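Local coordinates for tRNA (cytosine(72)-C(5))-methyltransferase (Pyrococcus horikoshii, PDB 5ZVH), which transfers a methyl group from S-adenosyl-L-methionine to the C5 position of cytosine 72 in several tRNAs, at residues 200-205 and 265-270; 206-211 and 232-237. All blocks are in the same frame, centred on the assembly; numbering follows the deposited sequence.

Interaction 1 (200-205 and 265-270); sequences VIIDMA and IKADKI. With SFG (sinefungin), chain C.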
loop_
_atom_site.group_PDB
_atom_site.type_symbol
_atom_site.label_atom_id
_atom_site.label_comp_id
_atom_site.label_asym_id
_atom_site.label_seq_id
_atom_site.Cartn_x
_atom_site.Cartn_y
_atom_site.Cartn_z
ATOM N N VAL A 200 -17.067 8.956 -17.956
ATOM C CA VAL A 200 -15.996 9.919 -17.737
ATOM C C VAL A 200 -15.394 9.628 -16.368
ATOM O O VAL A 200 -16.094 9.663 -15.357
ATOM C CB VAL A 200 -16.495 11.376 -17.797
ATOM C CG1 VAL A 200 -15.319 12.335 -17.808
ATOM C CG2 VAL A 200 -17.362 11.585 -19.028
ATOM N N ILE A 201 -14.094 9.358 -16.336
ATOM C CA ILE A 201 -13.471 8.776 -15.152
ATOM C C ILE A 201 -12.277 9.590 -14.670
ATOM O O ILE A 201 -11.407 9.972 -15.458
ATOM C CB ILE A 201 -13.010 7.334 -15.438
ATOM C CG1 ILE A 201 -14.207 6.458 -15.819
ATOM C CG2 ILE A 201 -12.252 6.757 -14.249
ATOM C CD1 ILE A 201 -13.822 5.106 -16.374
ATOM N N ILE A 202 -12.240 9.858 -13.369
ATOM C CA ILE A 202 -11.153 10.642 -12.806
ATOM C C ILE A 202 -10.557 10.001 -11.561
ATOM O O ILE A 202 -11.250 9.767 -10.568
ATOM C CB ILE A 202 -11.612 12.067 -12.440
ATOM C CG1 ILE A 202 -12.248 12.767 -13.647
ATOM C CG2 ILE A 202 -10.443 12.875 -11.891
ATOM C CD1 ILE A 202 -12.822 14.124 -13.326
ATOM N N ASP A 203 -9.256 9.741 -11.635
ATOM C CA ASP A 203 -8.446 9.331 -10.495
ATOM C C ASP A 203 -7.645 10.548 -10.045
ATOM O O ASP A 203 -6.645 10.897 -10.670
ATOM C CB ASP A 203 -7.517 8.178 -10.886
ATOM C CG ASP A 203 -6.900 7.478 -9.691
ATOM O OD1 ASP A 203 -6.895 8.054 -8.578
ATOM O OD2 ASP A 203 -6.398 6.348 -9.872
ATOM N N MET A 204 -8.076 11.197 -8.969
ATOM C CA MET A 204 -7.558 12.530 -8.649
ATOM C C MET A 204 -6.355 12.513 -7.716
ATOM O O MET A 204 -5.848 13.567 -7.335
ATOM C CB MET A 204 -8.656 13.403 -8.042
ATOM C CG MET A 204 -9.290 12.857 -6.788
ATOM S SD MET A 204 -10.526 14.015 -6.165
ATOM C CE MET A 204 -11.647 14.008 -7.528
ATOM N N ALA A 205 -5.915 11.321 -7.337
ATOM C CA ALA A 205 -4.652 11.153 -6.632
ATOM C C ALA A 205 -4.048 9.846 -7.110
ATOM O O ALA A 205 -4.044 8.851 -6.382
ATOM C CB ALA A 205 -4.857 11.155 -5.134
ATOM N N ILE A 265 -15.024 19.570 -16.463
ATOM C CA ILE A 265 -15.462 18.186 -16.519
ATOM C C ILE A 265 -16.451 17.824 -15.422
ATOM O O ILE A 265 -16.231 18.103 -14.244
ATOM C CB ILE A 265 -14.267 17.239 -16.438
ATOM C CG1 ILE A 265 -13.260 17.597 -17.530
ATOM C CG2 ILE A 265 -14.724 15.805 -16.589
ATOM C CD1 ILE A 265 -11.968 16.869 -17.423
ATOM N N LYS A 266 -17.534 17.175 -15.822
ATOM C CA LYS A 266 -18.465 16.584 -14.881
ATOM C C LYS A 266 -18.350 15.075 -15.050
ATOM O O LYS A 266 -18.853 14.513 -16.024
ATOM C CB LYS A 266 -19.899 17.062 -15.121
ATOM C CG LYS A 266 -20.151 18.539 -14.838
ATOM C CD LYS A 266 -21.593 18.903 -15.186
ATOM C CE LYS A 266 -21.799 20.409 -15.304
ATOM N NZ LYS A 266 -23.223 20.742 -15.605
ATOM N N ALA A 267 -17.647 14.431 -14.125
ATOM C CA ALA A 267 -17.351 13.008 -14.240
ATOM C C ALA A 267 -18.528 12.138 -13.822
ATOM O O ALA A 267 -19.372 12.546 -13.021
ATOM C CB ALA A 267 -16.134 12.661 -13.409
ATOM N N ASP A 268 -18.580 10.937 -14.394
ATOM C CA ASP A 268 -19.531 9.910 -13.981
ATOM C C ASP A 268 -18.962 9.057 -12.853
ATOM O O ASP A 268 -19.688 8.571 -11.986
ATOM C CB ASP A 268 -19.897 9.030 -15.174
ATOM C CG ASP A 268 -20.465 9.825 -16.321
ATOM O OD1 ASP A 268 -21.667 10.152 -16.272
ATOM O OD2 ASP A 268 -19.699 10.140 -17.255
ATOM N N LYS A 269 -17.647 8.892 -12.873
ATOM C CA LYS A 269 -16.962 8.051 -11.908
ATOM C C LYS A 269 -15.711 8.762 -11.436
ATOM O O LYS A 269 -14.879 9.185 -12.241
ATOM C CB LYS A 269 -16.590 6.688 -12.511
ATOM C CG LYS A 269 -17.756 5.878 -13.033
ATOM C CD LYS A 269 -18.587 5.336 -11.886
ATOM C CE LYS A 269 -19.798 4.576 -12.400
ATOM N NZ LYS A 269 -19.385 3.481 -13.315
ATOM N N ILE A 270 -15.591 8.900 -10.122
ATOM C CA ILE A 270 -14.395 9.469 -9.534
ATOM C C ILE A 270 -13.821 8.561 -8.454
ATOM O O ILE A 270 -14.512 8.195 -7.497
ATOM C CB ILE A 270 -14.674 10.846 -8.932
ATOM C CG1 ILE A 270 -14.868 11.887 -10.038
ATOM C CG2 ILE A 270 -13.536 11.259 -8.044
ATOM C CD1 ILE A 270 -15.038 13.297 -9.524
HETATM N N SFG C . -3.773 5.447 -5.351
HETATM C CA SFG C . -2.459 5.581 -5.859
HETATM C C SFG C . -2.054 4.282 -6.531
HETATM O O SFG C . -0.873 4.057 -6.861
HETATM O OXT SFG C . -2.919 3.408 -6.776
HETATM C CB SFG C . -1.510 5.983 -4.711
HETATM C CG SFG C . -1.997 7.320 -4.030
HETATM C CD SFG C . -0.850 7.954 -3.235
HETATM N NE SFG C . -0.582 7.174 -2.131
HETATM C "C5'" SFG C . -1.214 9.382 -2.794
HETATM C "C4'" SFG C . -1.045 10.346 -3.985
HETATM O "O4'" SFG C . -1.714 11.472 -3.792
HETATM C "C3'" SFG C . 0.406 10.765 -4.158
HETATM O "O3'" SFG C . 0.821 10.411 -5.393
HETATM C "C2'" SFG C . 0.399 12.321 -4.036
HETATM O "O2'" SFG C . 1.413 12.916 -4.968
HETATM C "C1'" SFG C . -0.788 12.642 -4.406
HETATM N N9 SFG C . -1.198 13.910 -3.855
HETATM C C8 SFG C . -0.995 14.371 -2.608
HETATM N N7 SFG C . -1.557 15.604 -2.513
HETATM C C5 SFG C . -2.113 15.901 -3.711
HETATM C C6 SFG C . -2.808 17.017 -4.166
HETATM N N6 SFG C . -3.166 18.242 -3.495
HETATM N N1 SFG C . -3.261 17.056 -5.430
HETATM C C2 SFG C . -3.042 15.991 -6.276
HETATM N N3 SFG C . -2.361 14.899 -5.834
HETATM C C4 SFG C . -1.896 14.861 -4.542
#

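Interaction 2 (206-211 and 232-237); sequences AAPGGK and KNRLRK. With SFG (sinefungin), chain C.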
loop_
_atom_site.group_PDB
_atom_site.type_symbol
_atom_site.label_atom_id
_atom_site.label_comp_id
_atom_site.label_asym_id
_atom_site.label_seq_id
_atom_site.Cartn_x
_atom_site.Cartn_y
_atom_site.Cartn_z
ATOM N N ALA A 206 -3.541 9.853 -8.338
ATOM C CA ALA A 206 -3.379 8.617 -9.088
ATOM C C ALA A 206 -1.989 7.988 -9.050
ATOM O O ALA A 206 -1.862 6.785 -9.255
ATOM C CB ALA A 206 -3.784 8.854 -10.523
ATOM N N ALA A 207 -0.949 8.768 -8.783
ATOM C CA ALA A 207 0.407 8.232 -8.904
ATOM C C ALA A 207 0.755 7.384 -7.684
ATOM O O ALA A 207 0.328 7.703 -6.574
ATOM C CB ALA A 207 1.414 9.362 -9.085
ATOM N N PRO A 208 1.537 6.303 -7.876
ATOM C CA PRO A 208 2.206 5.821 -9.095
ATOM C C PRO A 208 1.346 5.034 -10.099
ATOM O O PRO A 208 1.913 4.426 -11.010
ATOM C CB PRO A 208 3.309 4.921 -8.539
ATOM C CG PRO A 208 2.752 4.399 -7.282
ATOM C CD PRO A 208 1.928 5.507 -6.698
ATOM N N GLY A 209 0.028 5.005 -9.926
ATOM C CA GLY A 209 -0.854 4.486 -10.961
ATOM C C GLY A 209 -1.338 3.066 -10.752
ATOM O O GLY A 209 -1.805 2.414 -11.694
ATOM N N GLY A 210 -1.241 2.594 -9.514
ATOM C CA GLY A 210 -1.725 1.275 -9.156
ATOM C C GLY A 210 -3.188 1.056 -9.486
ATOM O O GLY A 210 -3.532 0.145 -10.242
ATOM N N LYS A 211 -4.060 1.894 -8.940
ATOM C CA LYS A 211 -5.487 1.708 -9.162
ATOM C C LYS A 211 -5.880 2.192 -10.549
ATOM O O LYS A 211 -6.821 1.676 -11.149
ATOM C CB LYS A 211 -6.307 2.425 -8.083
ATOM C CG LYS A 211 -6.040 1.904 -6.677
ATOM C CD LYS A 211 -6.780 2.709 -5.624
ATOM C CE LYS A 211 -6.511 2.150 -4.233
ATOM N NZ LYS A 211 -5.083 2.319 -3.847
ATOM N N LYS A 232 5.412 15.697 -9.653
ATOM C CA LYS A 232 5.925 15.448 -10.995
ATOM C C LYS A 232 6.765 14.174 -11.058
ATOM O O LYS A 232 6.738 13.455 -12.057
ATOM C CB LYS A 232 6.757 16.637 -11.475
ATOM C CG LYS A 232 7.174 16.547 -12.931
ATOM C CD LYS A 232 7.886 17.812 -13.371
ATOM C CE LYS A 232 7.003 19.035 -13.177
ATOM N NZ LYS A 232 7.770 20.306 -13.322
ATOM N N ASN A 233 7.512 13.905 -9.990
ATOM C CA ASN A 233 8.331 12.704 -9.919
ATOM C C ASN A 233 7.456 11.465 -9.866
ATOM O O ASN A 233 7.703 10.486 -10.569
ATOM C CB ASN A 233 9.250 12.740 -8.693
ATOM C CG ASN A 233 10.152 13.958 -8.674
ATOM O OD1 ASN A 233 10.426 14.560 -9.714
ATOM N ND2 ASN A 233 10.617 14.330 -7.484
ATOM N N ARG A 234 6.426 11.511 -9.029
ATOM C CA ARG A 234 5.511 10.386 -8.922
ATOM C C ARG A 234 4.747 10.193 -10.235
ATOM O O ARG A 234 4.481 9.063 -10.645
ATOM C CB ARG A 234 4.550 10.583 -7.737
ATOM C CG ARG A 234 5.253 10.606 -6.384
ATOM C CD ARG A 234 4.277 10.878 -5.256
ATOM N NE ARG A 234 3.302 9.801 -5.101
ATOM C CZ ARG A 234 3.562 8.632 -4.519
ATOM N NH1 ARG A 234 4.772 8.387 -4.030
ATOM N NH2 ARG A 234 2.612 7.710 -4.418
ATOM N N LEU A 235 4.424 11.295 -10.906
ATOM C CA LEU A 235 3.849 11.230 -12.247
ATOM C C LEU A 235 4.852 10.682 -13.249
ATOM O O LEU A 235 4.487 10.020 -14.217
ATOM C CB LEU A 235 3.367 12.607 -12.698
ATOM C CG LEU A 235 2.010 13.047 -12.162
ATOM C CD1 LEU A 235 1.660 14.416 -12.699
ATOM C CD2 LEU A 235 0.968 12.042 -12.579
ATOM N N ARG A 236 6.121 10.989 -13.021
ATOM C CA ARG A 236 7.184 10.468 -13.860
ATOM C C ARG A 236 7.267 8.947 -13.712
ATOM O O ARG A 236 7.407 8.235 -14.703
ATOM C CB ARG A 236 8.512 11.130 -13.497
ATOM C CG ARG A 236 9.726 10.551 -14.185
ATOM C CD ARG A 236 10.965 11.371 -13.851
ATOM N NE ARG A 236 10.710 12.806 -13.955
ATOM C CZ ARG A 236 11.648 13.743 -13.861
ATOM N NH1 ARG A 236 12.913 13.402 -13.659
ATOM N NH2 ARG A 236 11.322 15.023 -13.971
ATOM N N LYS A 237 7.147 8.458 -12.476
ATOM C CA LYS A 237 7.136 7.017 -12.213
ATOM C C LYS A 237 5.895 6.357 -12.808
ATOM O O LYS A 237 5.948 5.230 -13.302
ATOM C CB LYS A 237 7.204 6.745 -10.704
ATOM C CG LYS A 237 7.213 5.260 -10.319
ATOM C CD LYS A 237 8.390 4.526 -10.936
ATOM C CE LYS A 237 8.453 3.080 -10.476
ATOM N NZ LYS A 237 9.620 2.376 -11.082
HETATM N N SFG C . -3.773 5.447 -5.351
HETATM C CA SFG C . -2.459 5.581 -5.859
HETATM C C SFG C . -2.054 4.282 -6.531
HETATM O O SFG C . -0.873 4.057 -6.861
HETATM O OXT SFG C . -2.919 3.408 -6.776
HETATM C CB SFG C . -1.510 5.983 -4.711
HETATM C CG SFG C . -1.997 7.320 -4.030
HETATM C CD SFG C . -0.850 7.954 -3.235
HETATM N NE SFG C . -0.582 7.174 -2.131
HETATM C "C5'" SFG C . -1.214 9.382 -2.794
HETATM C "C4'" SFG C . -1.045 10.346 -3.985
HETATM O "O4'" SFG C . -1.714 11.472 -3.792
HETATM C "C3'" SFG C . 0.406 10.765 -4.158
HETATM O "O3'" SFG C . 0.821 10.411 -5.393
HETATM C "C2'" SFG C . 0.399 12.321 -4.036
HETATM O "O2'" SFG C . 1.413 12.916 -4.968
HETATM C "C1'" SFG C . -0.788 12.642 -4.406
HETATM N N9 SFG C . -1.198 13.910 -3.855
HETATM C C8 SFG C . -0.995 14.371 -2.608
HETATM N N7 SFG C . -1.557 15.604 -2.513
HETATM C C5 SFG C . -2.113 15.901 -3.711
HETATM C C6 SFG C . -2.808 17.017 -4.166
HETATM N N6 SFG C . -3.166 18.242 -3.495
HETATM N N1 SFG C . -3.261 17.056 -5.430
HETATM C C2 SFG C . -3.042 15.991 -6.276
HETATM N N3 SFG C . -2.361 14.899 -5.834
HETATM C C4 SFG C . -1.896 14.861 -4.542
#

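Interaction 1 (200-205 and 265-270)
Ile201 and Ile202 pair in parallel with Lys269 and Ile270, the CA atoms of each pair standing 4.8 Å apart. Lys269 O takes the Ile202 N-H at 2.9 Å, in the plane of its carbonyl, and the CA-H of Ile201 approaches the same oxygen. One step back, Val200 O accepts two amides, those of Asp268 and Lys269, both at 3.0 Å; the Lys269 bond is the straighter (159° at the hydrogen against 137°), and the Asp268 donor is tilted slightly from the carbonyl plane. The Asp268 side chain returns the grip: OD2 uses its anti lone pair to accept Val200 N at 3.0 Å. On the face that carries Ile202 and Ile270, Ile202 CD1 lies 3.6 Å from Ala267 CB and also reaches Ile265 CG2, which Val200 CG1 also touches. Met204 extends this apolar row: with CG set between backbone N and carbonyl carbon (chi1 58°) and the chain bent at chi3, its CE comes snugly to 3.4 Å from Ile270 CG2. Ala308 of helix 291-311 packs on both residues. On the opposite face, Ile201 CG1 touches Lys269 CB, while Lys269 NZ leads away to a salt bridge with Asp199. Where 265-270 turns its corner at Asp268, a carboxylate thus serves as acceptor for a backbone amide, tying this turn to the start of the parallel pairing in the Rossmann-like sheet.

Interaction 2 (206-211 and 232-237)
Ala207 O is gripped from two directions, by Arg234 NH2 at 3.1 Å and by the ribose hydroxyl O3' of sinefungin at 3.0 Å. The arginine bond is bent (145° at the hydrogen), and its donor stands above the carbonyl plane, off the lone pairs. Arg234 closes the triangle through NE, which donates to O3' at 2.6 Å in the plane of the guanidinium. A bend at chi3 (65°) turns NE onto the ribose while NH2 still meets the loop. Pro208, preceded by a cis peptide bond, lies alongside Arg234, its CD 3.2 Å from NH2. A leucine in place of Arg234 would probably leave O3' without its NE donor and the Ala207 carbonyl without its guanidinium partner, so that the ribose would be held less firmly. Nearer the helix backbone, Ala207 CB rests 3.5 Å from Arg234 O. Further along the loop, the amides of Gly210 and Lys211 bind the sinefungin carboxylate, Lys211 N reaching OXT at 2.9 Å; a CB on Gly210 would run into that oxygen. This is the glycine-rich cofactor loop of class I methyltransferases, leading into helix 210-218. Helix 232-245 flanks it, with Met238 against Ala207 and Asn241 bonded to Pro208 O, while Leu235 packs on strand 250-254 and Asp229, at the end of strand 225-229, takes the amide of Ala207.

From the N terminus, the chain runs through strand 201-203, crosses the cofactor loop and enters helix 210-218, then returns by strand 225-229 to helix 232-245. There interaction 2 closes its loop, with 20 residues between its segments. The chain goes on through strand 250-254 to strand 267-273, where interaction 1 closes a wider loop of 59 residues that encloses the smaller one. Strand 201-203 lies between strands 225-229 and 267-273 in the sheet and pairs in parallel with both. Interaction 1 joins neighbouring strands, and interaction 2 fastens the loop following the first of them to a flanking helix. Their centres are about 17 Å apart; Ala205 continues directly into Ala206, and both interactions border sinefungin.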